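Local coordinates for hypothetical protein, GDSL-like Lipase/Acylhydrolase family protein (Bacteroides uniformis, PDB 4M8K), which is probably a hydrolase of the GDSL-like lipase/acylhydrolase family, cleaving ester bonds in a substrate that is not known, at residues Ser83-Cys88 and Arg100-Arg105; Thr90-Ala95 and Asp123-Ala128. All coordinates share one frame; numbering follows the deposited sequence.

Interaction 1 of 2, residues Ser83-Cys88 and Arg100-Arg105. With ACT (acetate ion), chain C.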
ATOM      1  N   SER A  83      -4.549  -7.925   5.045  1.00 21.84           N
ATOM      2  CA  SER A  83      -5.688  -8.257   4.174  0.67 19.29           C
ATOM      3  C   SER A  83      -6.964  -7.571   4.567  1.00 21.15           C
ATOM      4  O   SER A  83      -7.361  -7.590   5.715  1.00 20.20           O
ATOM      5  CB  SER A  83      -5.988  -9.756   4.217  0.67 22.25           C
ATOM      6  OG  SER A  83      -4.957 -10.459   3.638  0.67 24.63           O
ATOM      7  N   GLY A  84      -7.626  -6.940   3.604  1.00 22.12           N
ATOM      8  CA  GLY A  84      -8.892  -6.315   3.887  1.00 23.23           C
ATOM      9  C   GLY A  84      -8.746  -4.945   4.524  1.00 20.01           C
ATOM     10  O   GLY A  84      -9.733  -4.191   4.613  1.00 22.82           O
ATOM     11  N   SER A  85      -7.530  -4.561   4.911  1.00 19.17           N
ATOM     12  CA  SER A  85      -7.379  -3.286   5.659  1.00 16.71           C
ATOM     13  C   SER A  85      -7.574  -2.043   4.759  1.00 17.69           C
ATOM     14  O   SER A  85      -7.208  -2.018   3.579  1.00 21.46           O
ATOM     15  CB  SER A  85      -6.024  -3.147   6.372  1.00 19.05           C
ATOM     16  OG  SER A  85      -4.942  -3.132   5.436  1.00 20.42           O
ATOM     17  N   THR A  86      -8.236  -1.057   5.344  1.00 18.06           N
ATOM     18  CA  THR A  86      -8.606   0.185   4.715  1.00 19.83           C
ATOM     19  C   THR A  86      -7.675   1.301   5.104  1.00 18.16           C
ATOM     20  O   THR A  86      -7.035   1.264   6.142  1.00 19.68           O
ATOM     21  CB  THR A  86     -10.017   0.627   5.187  1.00 20.90           C
ATOM     22  OG1 THR A  86     -10.082   0.473   6.593  1.00 18.33           O
ATOM     23  CG2 THR A  86     -11.095  -0.204   4.527  1.00 19.02           C
ATOM     24  N   VAL A  87      -7.609   2.334   4.281  1.00 16.94           N
ATOM     25  CA  VAL A  87      -6.906   3.529   4.673  1.00 17.48           C
ATOM     26  C   VAL A  87      -7.605   4.237   5.830  1.00 16.61           C
ATOM     27  O   VAL A  87      -6.957   4.644   6.795  1.00 19.21           O
ATOM     28  CB  VAL A  87      -6.829   4.491   3.492  1.00 17.60           C
ATOM     29  CG1 VAL A  87      -6.322   5.857   3.925  1.00 19.32           C
ATOM     30  CG2 VAL A  87      -5.941   3.888   2.414  1.00 18.39           C
ATOM     31  N   CYS A  88      -8.923   4.435   5.710  1.00 19.46           N
ATOM     32  CA  CYS A  88      -9.706   5.104   6.717  1.00 16.50           C
ATOM     33  C   CYS A  88     -10.194   4.087   7.780  1.00 21.12           C
ATOM     34  O   CYS A  88     -10.048   2.846   7.591  1.00 20.94           O
ATOM     35  CB  CYS A  88     -10.894   5.895   6.101  1.00 19.06           C
ATOM     36  SG  CYS A  88     -12.259   4.882   5.517  1.00 22.23           S
ATOM     37  N   ARG A 100      -6.949  -1.670  12.580  1.00 23.63           N
ATOM     38  CA  ARG A 100      -6.126  -2.158  11.473  1.00 19.25           C
ATOM     39  C   ARG A 100      -5.959  -1.240  10.288  1.00 19.16           C
ATOM     40  O   ARG A 100      -5.357  -1.650   9.286  1.00 21.70           O
ATOM     41  CB  ARG A 100      -6.703  -3.459  10.902  1.00 16.98           C
ATOM     42  CG  ARG A 100      -8.079  -3.268  10.229  1.00 19.15           C
ATOM     43  CD  ARG A 100      -8.799  -4.633  10.028  1.00 20.81           C
ATOM     44  NE  ARG A 100      -9.272  -5.125  11.303  1.00 21.51           N
ATOM     45  CZ  ARG A 100      -9.810  -6.325  11.481  1.00 30.00           C
ATOM     46  NH1 ARG A 100      -9.904  -7.207  10.477  1.00 22.63           N
ATOM     47  NH2 ARG A 100     -10.216  -6.655  12.669  1.00 32.99           N
ATOM     48  N   SER A 101      -6.431  -0.013  10.383  1.00 19.19           N
ATOM     49  CA  SER A 101      -6.415   0.857   9.237  1.00 17.79           C
ATOM     50  C   SER A 101      -5.011   1.327   8.960  1.00 16.86           C
ATOM     51  O   SER A 101      -4.178   1.286   9.872  1.00 17.63           O
ATOM     52  CB  SER A 101      -7.367   2.024   9.479  1.00 16.18           C
ATOM     53  OG  SER A 101      -7.011   2.703  10.648  1.00 18.16           O
ATOM     54  N   PHE A 102      -4.735   1.785   7.728  1.00 15.84           N
ATOM     55  CA  PHE A 102      -3.349   2.139   7.361  1.00 17.75           C
ATOM     56  C   PHE A 102      -2.862   3.173   8.366  1.00 17.31           C
ATOM     57  O   PHE A 102      -1.737   3.153   8.776  1.00 18.20           O
ATOM     58  CB  PHE A 102      -3.226   2.726   5.964  1.00 18.41           C
ATOM     59  CG  PHE A 102      -3.188   1.705   4.847  1.00 18.92           C
ATOM     60  CD1 PHE A 102      -3.939   0.567   4.879  1.00 18.13           C
ATOM     61  CD2 PHE A 102      -2.395   1.936   3.749  1.00 21.59           C
ATOM     62  CE1 PHE A 102      -3.851  -0.372   3.863  1.00 20.87           C
ATOM     63  CE2 PHE A 102      -2.350   1.050   2.703  1.00 17.89           C
ATOM     64  CZ  PHE A 102      -3.072  -0.113   2.763  1.00 17.63           C
ATOM     65  N   ILE A 103      -3.741   4.088   8.733  1.00 17.38           N
ATOM     66  CA  ILE A 103      -3.345   5.252   9.540  1.00 21.78           C
ATOM     67  C   ILE A 103      -2.976   4.892  10.971  1.00 21.74           C
ATOM     68  O   ILE A 103      -2.333   5.688  11.672  1.00 23.22           O
ATOM     69  CB  ILE A 103      -4.392   6.378   9.472  1.00 23.37           C
ATOM     70  CG1 ILE A 103      -5.763   5.921   9.984  1.00 22.09           C
ATOM     71  CG2 ILE A 103      -4.489   6.927   8.047  1.00 23.64           C
ATOM     72  CD1 ILE A 103      -6.796   7.027   9.831  1.00 21.39           C
ATOM     73  N   THR A 104      -3.272   3.675  11.371  1.00 20.23           N
ATOM     74  CA  THR A 104      -2.880   3.186  12.679  1.00 19.81           C
ATOM     75  C   THR A 104      -1.574   2.409  12.648  1.00 20.54           C
ATOM     76  O   THR A 104      -1.066   2.069  13.694  1.00 22.99           O
ATOM     77  CB  THR A 104      -3.967   2.275  13.278  1.00 18.17           C
ATOM     78  OG1 THR A 104      -4.012   1.037  12.552  1.00 21.89           O
ATOM     79  CG2 THR A 104      -5.330   2.955  13.205  1.00 23.97           C
ATOM     80  N   ARG A 105      -1.036   2.133  11.455  1.00 19.84           N
ATOM     81  CA  ARG A 105       0.162   1.298  11.315  1.00 18.04           C
ATOM     82  C   ARG A 105       1.411   2.025  10.886  1.00 19.17           C
ATOM     83  O   ARG A 105       2.445   1.429  10.688  1.00 19.24           O
ATOM     84  CB  ARG A 105      -0.178   0.198  10.339  1.00 18.72           C
ATOM     85  CG  ARG A 105      -1.078  -0.854  11.004  1.00 18.72           C
ATOM     86  CD  ARG A 105      -2.025  -1.548  10.040  1.00 21.43           C
ATOM     87  NE  ARG A 105      -1.313  -2.036   8.879  1.00 26.64           N
ATOM     88  CZ  ARG A 105      -1.801  -2.143   7.660  1.00 22.87           C
ATOM     89  NH1 ARG A 105      -3.055  -1.844   7.378  1.00 21.66           N
ATOM     90  NH2 ARG A 105      -1.008  -2.554   6.715  1.00 26.91           N
TER
HETATM   91  C   ACT C 301      -7.697  -6.711  -0.115  1.00 20.91           C
HETATM   92  O   ACT C 301      -8.044  -7.901  -0.191  1.00 21.86           O
HETATM   93  OXT ACT C 301      -7.184  -6.293   0.924  1.00 15.33           O
HETATM   94  CH3 ACT C 301      -7.856  -5.761  -1.264  1.00 24.14           C
HETATM   95  O   HOH W   1      -9.457  -6.818   7.532  1.00 21.34           O
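The carbonyl oxygen of T86 is met by two neighbouring groups of the facing segment: the amide N of F102 gives it a hydrogen bond of 2.8 Å, lying in the carbonyl plane, and CA of S101 approaches to 3.2 Å as a CA-H...O contact. CG of F102 stands anti to its own carbonyl carbon (chi1 -82°), which carries the ring against 83-88. CG2 of V87 sits over one face, near the rim, while OG of S85 comes to the ring edge at CE1, 3.4 Å away; an apolar ring suits this buried place, where L26 of strand 22-27 also touches it. S85 is small enough to tuck CB against the carbonyl O of R100 (3.3 Å), and its hydroxyl, donating to Y82 O, receives a weak bond of 3.0 Å from NH1 of R105 at the guanidinium edge. That arginine is buried but well supplied: NH1 also bonds R100 O at 3.0 Å, and NH2 reaches the carbonyls of N80 and G27, so several backbone oxygens fix the plane of the group. V87 O, by contrast, is buried against I103 CG1 and CG2 and has no polar partner. At the other end, G84 has a positive phi (81°), at which a CB would jam against the preceding carbonyl; its amide N donates to OXT of the acetate at 2.8 Å. The acetate also bonds H205, probably in the place of the catalytic histidine, and S29 and N122, which together with the G84 amide form an arrangement consistent with the oxyanion hole of an SGNH-type hydrolase.

Interaction 2 of 2, residues Thr90-Ala95 and Asp123-Ala128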
ATOM      1  N   THR A  90     -13.266   3.282   8.549  1.00 23.69           N
ATOM      2  CA  THR A  90     -14.486   2.559   8.204  1.00 22.42           C
ATOM      3  C   THR A  90     -14.180   1.304   7.416  1.00 21.77           C
ATOM      4  O   THR A  90     -13.692   1.371   6.293  1.00 21.81           O
ATOM      5  CB  THR A  90     -15.445   3.404   7.329  1.00 25.69           C
ATOM      6  OG1 THR A  90     -15.742   4.657   7.964  1.00 24.10           O
ATOM      7  CG2 THR A  90     -16.743   2.626   7.036  1.00 24.32           C
ATOM      8  N   GLY A  91     -14.499   0.152   7.968  1.00 22.29           N
ATOM      9  CA  GLY A  91     -14.363  -1.085   7.193  1.00 20.83           C
ATOM     10  C   GLY A  91     -15.603  -1.617   6.485  1.00 25.90           C
ATOM     11  O   GLY A  91     -16.592  -0.913   6.296  1.00 25.92           O
ATOM     12  N   TYR A  92     -15.561  -2.900   6.151  1.00 23.18           N
ATOM     13  CA  TYR A  92     -16.668  -3.583   5.522  1.00 25.60           C
ATOM     14  C   TYR A  92     -17.869  -3.669   6.447  1.00 30.42           C
ATOM     15  O   TYR A  92     -17.706  -3.977   7.637  1.00 26.67           O
ATOM     16  CB  TYR A  92     -16.242  -5.009   5.087  1.00 26.59           C
ATOM     17  CG  TYR A  92     -15.299  -4.973   3.910  1.00 28.00           C
ATOM     18  CD1 TYR A  92     -15.789  -4.877   2.607  1.00 24.76           C
ATOM     19  CD2 TYR A  92     -13.920  -4.941   4.089  1.00 26.85           C
ATOM     20  CE1 TYR A  92     -14.935  -4.769   1.504  1.00 23.55           C
ATOM     21  CE2 TYR A  92     -13.075  -4.836   2.999  1.00 26.27           C
ATOM     22  CZ  TYR A  92     -13.579  -4.780   1.708  1.00 23.78           C
ATOM     23  OH  TYR A  92     -12.719  -4.693   0.624  1.00 22.12           O
ATOM     24  N   GLU A  93     -19.065  -3.465   5.864  1.00 31.13           N
ATOM     25  CA  GLU A  93     -20.348  -3.520   6.578  1.00 39.25           C
ATOM     26  C   GLU A  93     -20.357  -2.509   7.718  1.00 35.92           C
ATOM     27  O   GLU A  93     -20.799  -2.800   8.811  1.00 37.89           O
ATOM     28  CB  GLU A  93     -20.629  -4.927   7.125  1.00 43.57           C
ATOM     29  CG  GLU A  93     -20.294  -6.088   6.200  1.00 57.63           C
ATOM     30  CD  GLU A  93     -21.353  -6.373   5.166  1.00 69.24           C
ATOM     31  OE1 GLU A  93     -21.873  -5.418   4.542  1.00 61.63           O
ATOM     32  OE2 GLU A  93     -21.652  -7.566   4.976  1.00 68.71           O
ATOM     33  N   LYS A  94     -19.788  -1.340   7.460  1.00 38.21           N
ATOM     34  CA  LYS A  94     -19.528  -0.315   8.491  1.00 40.51           C
ATOM     35  C   LYS A  94     -18.780  -0.811   9.753  1.00 45.38           C
ATOM     36  O   LYS A  94     -18.862  -0.153  10.775  1.00 35.01           O
ATOM     37  CB  LYS A  94     -20.841   0.361   8.892  1.00 49.95           C
ATOM     38  CG  LYS A  94     -21.463   1.174   7.773  1.00 57.63           C
ATOM     39  CD  LYS A  94     -22.947   1.471   8.030  1.00 72.53           C
ATOM     40  CE  LYS A  94     -23.808   0.208   7.901  1.00 91.42           C
ATOM     41  NZ  LYS A  94     -25.281   0.395   8.103  1.00 97.00           N
ATOM     42  N   ALA A  95     -18.054  -1.943   9.697  1.00 35.66           N
ATOM     43  CA  ALA A  95     -17.232  -2.346  10.833  1.00 36.23           C
ATOM     44  C   ALA A  95     -16.211  -1.241  11.208  1.00 25.19           C
ATOM     45  O   ALA A  95     -15.798  -0.480  10.387  1.00 28.08           O
ATOM     46  CB  ALA A  95     -16.500  -3.604  10.516  1.00 33.75           C
ATOM     47  N   ASP A 123     -11.175   0.540   0.845  1.00 17.60           N
ATOM     48  CA  ASP A 123     -12.032   1.724   1.027  1.00 18.11           C
ATOM     49  C   ASP A 123     -13.058   1.787  -0.095  1.00 18.64           C
ATOM     50  O   ASP A 123     -14.251   2.056   0.139  1.00 20.09           O
ATOM     51  CB  ASP A 123     -11.214   3.014   1.089  1.00 16.22           C
ATOM     52  CG  ASP A 123     -10.140   2.965   2.178  1.00 19.67           C
ATOM     53  OD1 ASP A 123      -9.151   2.192   1.995  1.00 19.32           O
ATOM     54  OD2 ASP A 123     -10.292   3.643   3.259  1.00 20.99           O
ATOM     55  N   SER A 124     -12.615   1.483  -1.320  1.00 21.61           N
ATOM     56  CA  SER A 124     -13.508   1.451  -2.488  1.00 21.21           C
ATOM     57  C   SER A 124     -14.506   0.315  -2.407  1.00 23.07           C
ATOM     58  O   SER A 124     -15.707   0.529  -2.512  1.00 23.29           O
ATOM     59  CB  SER A 124     -12.692   1.360  -3.754  1.00 22.43           C
ATOM     60  OG  SER A 124     -13.492   1.594  -4.891  1.00 24.62           O
ATOM     61  N   TRP A 125     -14.017  -0.903  -2.211  1.00 21.09           N
ATOM     62  CA  TRP A 125     -14.910  -2.043  -2.193  1.00 24.76           C
ATOM     63  C   TRP A 125     -15.868  -2.018  -1.022  1.00 27.82           C
ATOM     64  O   TRP A 125     -16.975  -2.480  -1.161  1.00 25.66           O
ATOM     65  CB  TRP A 125     -14.143  -3.310  -2.114  1.00 19.55           C
ATOM     66  CG  TRP A 125     -13.345  -3.667  -3.315  1.00 20.33           C
ATOM     67  CD1 TRP A 125     -13.349  -3.077  -4.528  1.00 24.49           C
ATOM     68  CD2 TRP A 125     -12.478  -4.804  -3.421  1.00 21.27           C
ATOM     69  NE1 TRP A 125     -12.498  -3.739  -5.392  1.00 21.86           N
ATOM     70  CE2 TRP A 125     -11.950  -4.809  -4.731  1.00 21.10           C
ATOM     71  CE3 TRP A 125     -12.058  -5.783  -2.517  1.00 23.76           C
ATOM     72  CZ2 TRP A 125     -11.018  -5.768  -5.159  1.00 25.69           C
ATOM     73  CZ3 TRP A 125     -11.132  -6.753  -2.942  1.00 23.07           C
ATOM     74  CH2 TRP A 125     -10.653  -6.752  -4.264  1.00 22.74           C
ATOM     75  N   ALA A 126     -15.462  -1.470   0.125  1.00 27.73           N
ATOM     76  CA  ALA A 126     -16.383  -1.412   1.269  1.00 26.56           C
ATOM     77  C   ALA A 126     -17.357  -0.240   1.252  1.00 26.68           C
ATOM     78  O   ALA A 126     -18.277  -0.214   2.065  1.00 27.19           O
ATOM     79  CB  ALA A 126     -15.597  -1.391   2.581  1.00 26.92           C
ATOM     80  N   GLY A 127     -17.183   0.704   0.329  1.00 24.83           N
ATOM     81  CA  GLY A 127     -18.087   1.816   0.239  1.00 26.87           C
ATOM     82  C   GLY A 127     -17.931   2.781   1.402  1.00 29.74           C
ATOM     83  O   GLY A 127     -18.888   3.360   1.858  1.00 23.51           O
ATOM     84  N   ALA A 128     -16.707   2.966   1.869  1.00 24.98           N
ATOM     85  CA  ALA A 128     -16.445   3.873   2.969  1.00 28.88           C
ATOM     86  C   ALA A 128     -16.794   5.269   2.513  1.00 26.44           C
ATOM     87  O   ALA A 128     -16.649   5.576   1.338  1.00 24.37           O
ATOM     88  CB  ALA A 128     -14.982   3.783   3.423  1.00 31.44           C
TER
HETATM   89  O   HOH W   2     -18.926   0.087   5.343  1.00 39.76           O
HETATM   90  O   HOH W   3     -19.159  -2.582   3.103  1.00 28.93           O
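The Y92 ring lays one face over the methyl of A126, whose CB stands 3.7 Å from the ring centroid and 19° off the normal, a CH-pi contact. A126 lies at the C-terminal end of helix 121-126, where the chain forms a Schellman motif: G127 N bonds S124 O and A128 N bonds D123 O, and the positive phi of G127 favours glycine. Alanine suits the place before it, since a methyl lets the ring settle close. Farther along, the phenol oxygen of Y92 comes to 3.4 Å from both CB and CE3 of W125, reaching the indole at its edge, and donates a hydrogen bond to OD1 of N122. Replacing Y92 by an alanine would probably uncover the A126 methyl and leave the N122 carboxamide without the hydroxyl that helps fix its rotation. Water carries the polar link between the backbones. One molecule accepts from E93 N and donates to A126 O at 2.7 Å; another accepts from K94 N and donates to G91 O, with a weak bond to A126 O. Beyond the helix end, CB of T90 packs 4.0 Å from CB of A128; with OG1 turned to the carbonyl of Y144 (chi1 -55°), the methyl CG2 lies anti to the backbone N, 4.2 Å from the same A128 CB.

How the interactions relate
From the N terminus, strand 75-81 runs into 83-88, followed by 90-95, 100-105 and, after strand 114-118, by 123-128, which runs off the end of helix 121-126. Interaction 1 closes a loop of 11 residues that contains 90-95; interaction 2 reaches from inside that loop to the helix, so the two cross rather than nest. D123 joins them directly: its OD1 and OD2 probably accept hydrogen bonds from V87 N (2.8 Å) and C88 N (2.9 Å), and C88 SG packs on A128 CB. Together they tie the long connection between two strands of the parallel sheet to the helix carrying N122, on one flank of the acetate-bound pocket.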